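PDB 1DDZ: carbonic anhydrase from Porphyridium purpureum, which probably catalyses the reversible hydration of carbon dioxide to hydrogencarbonate and a proton, as a zinc-dependent enzyme of the beta class. Local coordinates for residues H124-G129 / T208-V213. Sequence-based numbering, arbitrary orientation.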
loop_
_atom_site.group_PDB
_atom_site.type_symbol
_atom_site.label_atom_id
_atom_site.label_comp_id
_atom_site.label_asym_id
_atom_site.label_seq_id
_atom_site.Cartn_x
_atom_site.Cartn_y
_atom_site.Cartn_z
ATOM N N HIS A 124 -19.617 -1.137 -15.808
ATOM C CA HIS A 124 -18.619 -0.388 -16.538
ATOM C C HIS A 124 -17.726 0.320 -15.558
ATOM O O HIS A 124 -18.209 0.842 -14.560
ATOM C CB HIS A 124 -19.300 0.649 -17.418
ATOM C CG HIS A 124 -20.323 0.076 -18.347
ATOM N ND1 HIS A 124 -21.679 0.231 -18.151
ATOM C CD2 HIS A 124 -20.189 -0.696 -19.453
ATOM C CE1 HIS A 124 -22.335 -0.432 -19.090
ATOM N NE2 HIS A 124 -21.452 -1.005 -19.888
ATOM N N ILE A 125 -16.426 0.304 -15.842
ATOM C CA ILE A 125 -15.406 0.959 -15.034
ATOM C C ILE A 125 -14.777 2.010 -15.941
ATOM O O ILE A 125 -14.420 1.725 -17.078
ATOM C CB ILE A 125 -14.301 -0.032 -14.578
ATOM C CG1 ILE A 125 -14.891 -1.122 -13.678
ATOM C CG2 ILE A 125 -13.157 0.719 -13.844
ATOM C CD1 ILE A 125 -13.912 -2.235 -13.425
ATOM N N LEU A 126 -14.684 3.238 -15.457
ATOM C CA LEU A 126 -14.076 4.316 -16.226
ATOM C C LEU A 126 -12.870 4.884 -15.462
ATOM O O LEU A 126 -12.945 5.109 -14.244
ATOM C CB LEU A 126 -15.084 5.456 -16.452
ATOM C CG LEU A 126 -16.221 5.278 -17.468
ATOM C CD1 LEU A 126 -17.279 6.314 -17.275
ATOM C CD2 LEU A 126 -15.666 5.439 -18.849
ATOM N N VAL A 127 -11.742 5.053 -16.145
ATOM C CA VAL A 127 -10.584 5.690 -15.518
ATOM C C VAL A 127 -10.545 7.031 -16.237
ATOM O O VAL A 127 -10.483 7.080 -17.457
ATOM C CB VAL A 127 -9.275 4.931 -15.722
ATOM C CG1 VAL A 127 -8.157 5.702 -15.072
ATOM C CG2 VAL A 127 -9.364 3.542 -15.146
ATOM N N CYS A 128 -10.675 8.122 -15.493
ATOM C CA CYS A 128 -10.707 9.438 -16.108
ATOM C C CYS A 128 -9.593 10.336 -15.627
ATOM O O CYS A 128 -9.395 10.484 -14.426
ATOM C CB CYS A 128 -12.051 10.120 -15.831
ATOM S SG CYS A 128 -12.205 11.771 -16.471
ATOM N N GLY A 129 -8.864 10.905 -16.587
ATOM C CA GLY A 129 -7.783 11.814 -16.287
ATOM C C GLY A 129 -8.247 13.160 -16.783
ATOM O O GLY A 129 -9.267 13.235 -17.474
ATOM N N THR A 208 -16.831 -3.845 -18.660
ATOM C CA THR A 208 -15.943 -3.096 -19.544
ATOM C C THR A 208 -15.029 -2.145 -18.779
ATOM O O THR A 208 -15.392 -1.648 -17.719
ATOM C CB THR A 208 -16.727 -2.229 -20.523
ATOM O OG1 THR A 208 -17.561 -1.325 -19.793
ATOM C CG2 THR A 208 -17.568 -3.102 -21.449
ATOM N N VAL A 209 -13.828 -1.923 -19.291
ATOM C CA VAL A 209 -12.940 -0.969 -18.672
ATOM C C VAL A 209 -12.597 -0.027 -19.792
ATOM O O VAL A 209 -12.151 -0.463 -20.840
ATOM C CB VAL A 209 -11.660 -1.592 -18.130
ATOM C CG1 VAL A 209 -10.863 -0.522 -17.344
ATOM C CG2 VAL A 209 -11.985 -2.787 -17.260
ATOM N N GLN A 210 -12.814 1.260 -19.588
ATOM C CA GLN A 210 -12.530 2.238 -20.612
ATOM C C GLN A 210 -11.828 3.461 -20.057
ATOM O O GLN A 210 -12.034 3.834 -18.899
ATOM C CB GLN A 210 -13.845 2.619 -21.298
ATOM C CG GLN A 210 -14.126 4.098 -21.425
ATOM C CD GLN A 210 -14.814 4.458 -22.730
ATOM O OE1 GLN A 210 -15.949 4.082 -22.974
ATOM N NE2 GLN A 210 -14.116 5.194 -23.577
ATOM N N GLY A 211 -10.966 4.057 -20.878
ATOM C CA GLY A 211 -10.243 5.260 -20.497
ATOM C C GLY A 211 -10.867 6.502 -21.105
ATOM O O GLY A 211 -11.363 6.482 -22.236
ATOM N N VAL A 212 -10.763 7.620 -20.401
ATOM C CA VAL A 212 -11.368 8.848 -20.873
ATOM C C VAL A 212 -10.573 10.041 -20.290
ATOM O O VAL A 212 -9.885 9.875 -19.297
ATOM C CB VAL A 212 -12.880 8.779 -20.441
ATOM C CG1 VAL A 212 -13.190 9.659 -19.248
ATOM C CG2 VAL A 212 -13.785 8.955 -21.613
ATOM N N VAL A 213 -10.537 11.187 -20.976
ATOM C CA VAL A 213 -9.842 12.399 -20.476
ATOM C C VAL A 213 -10.723 13.540 -20.891
ATOM O O VAL A 213 -11.528 13.382 -21.795
ATOM C CB VAL A 213 -8.519 12.828 -21.225
ATOM C CG1 VAL A 213 -7.335 12.978 -20.269
ATOM C CG2 VAL A 213 -8.260 11.998 -22.448
HETATM O O HOH W 1 -16.136 0.875 -19.157
#
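Ile125, Val127 and Gly129 reach across to Thr208, Gln210 and Val212 through a regular ladder of parallel beta hydrogen bonds. Ile125 N gives its hydrogen to Thr208 O (2.9 Å) and Ile125 O receives that of Gln210 N (3.0 Å); Val127 repeats the pattern between Gln210 O and Val212 N, and Gly129 N closes the series on Val212 O at 3.1 Å. The Val212 N bond to Val127 O is the most bent, 141° at the hydrogen. CA-H...O contacts reinforce the ladder, the one from Cys128 CA to Val212 O measuring 3.3 Å.

A water adds to the polar contacts: it donates to Ile125 O (2.8 Å), which thus holds two donors, and is hydrogen-bonded to Thr208 OG1. With chi1 at 58°, that hydroxyl lies between the backbone N and carbonyl carbon, a position from which it meets the water; a beta-branched threonine suits an extended strand while supplying this polar group.

Apolar packing divides between the two faces. Leu126 lies alongside Gln210, its CD2 methyl against the aliphatic CG at 3.3 Å, so the long glutamine chain offers hydrocarbon here, while its NE2 makes a weak hydrogen bond to Gly211 O. Further along, Cys128 SG touches Val212 CG1 (3.6 Å), two compact groups fitting a buried site. On the other face Ile125 lies beside Val209, a loose contact between beta-branched residues that suit a buried strand, with Val127 beside side-chain-less Gly211.

These are inner strands of the mixed sheet of this beta-carbonic anhydrase domain, joined by a largely helical connection. Strand 69-74 flanks 124-129, strand 222-227 runs antiparallel beside 208-213, and helix 172-193 covers Val127 and Val209. Just past Gly129, strand 124-130 ends at His130, a ligand of the zinc ion.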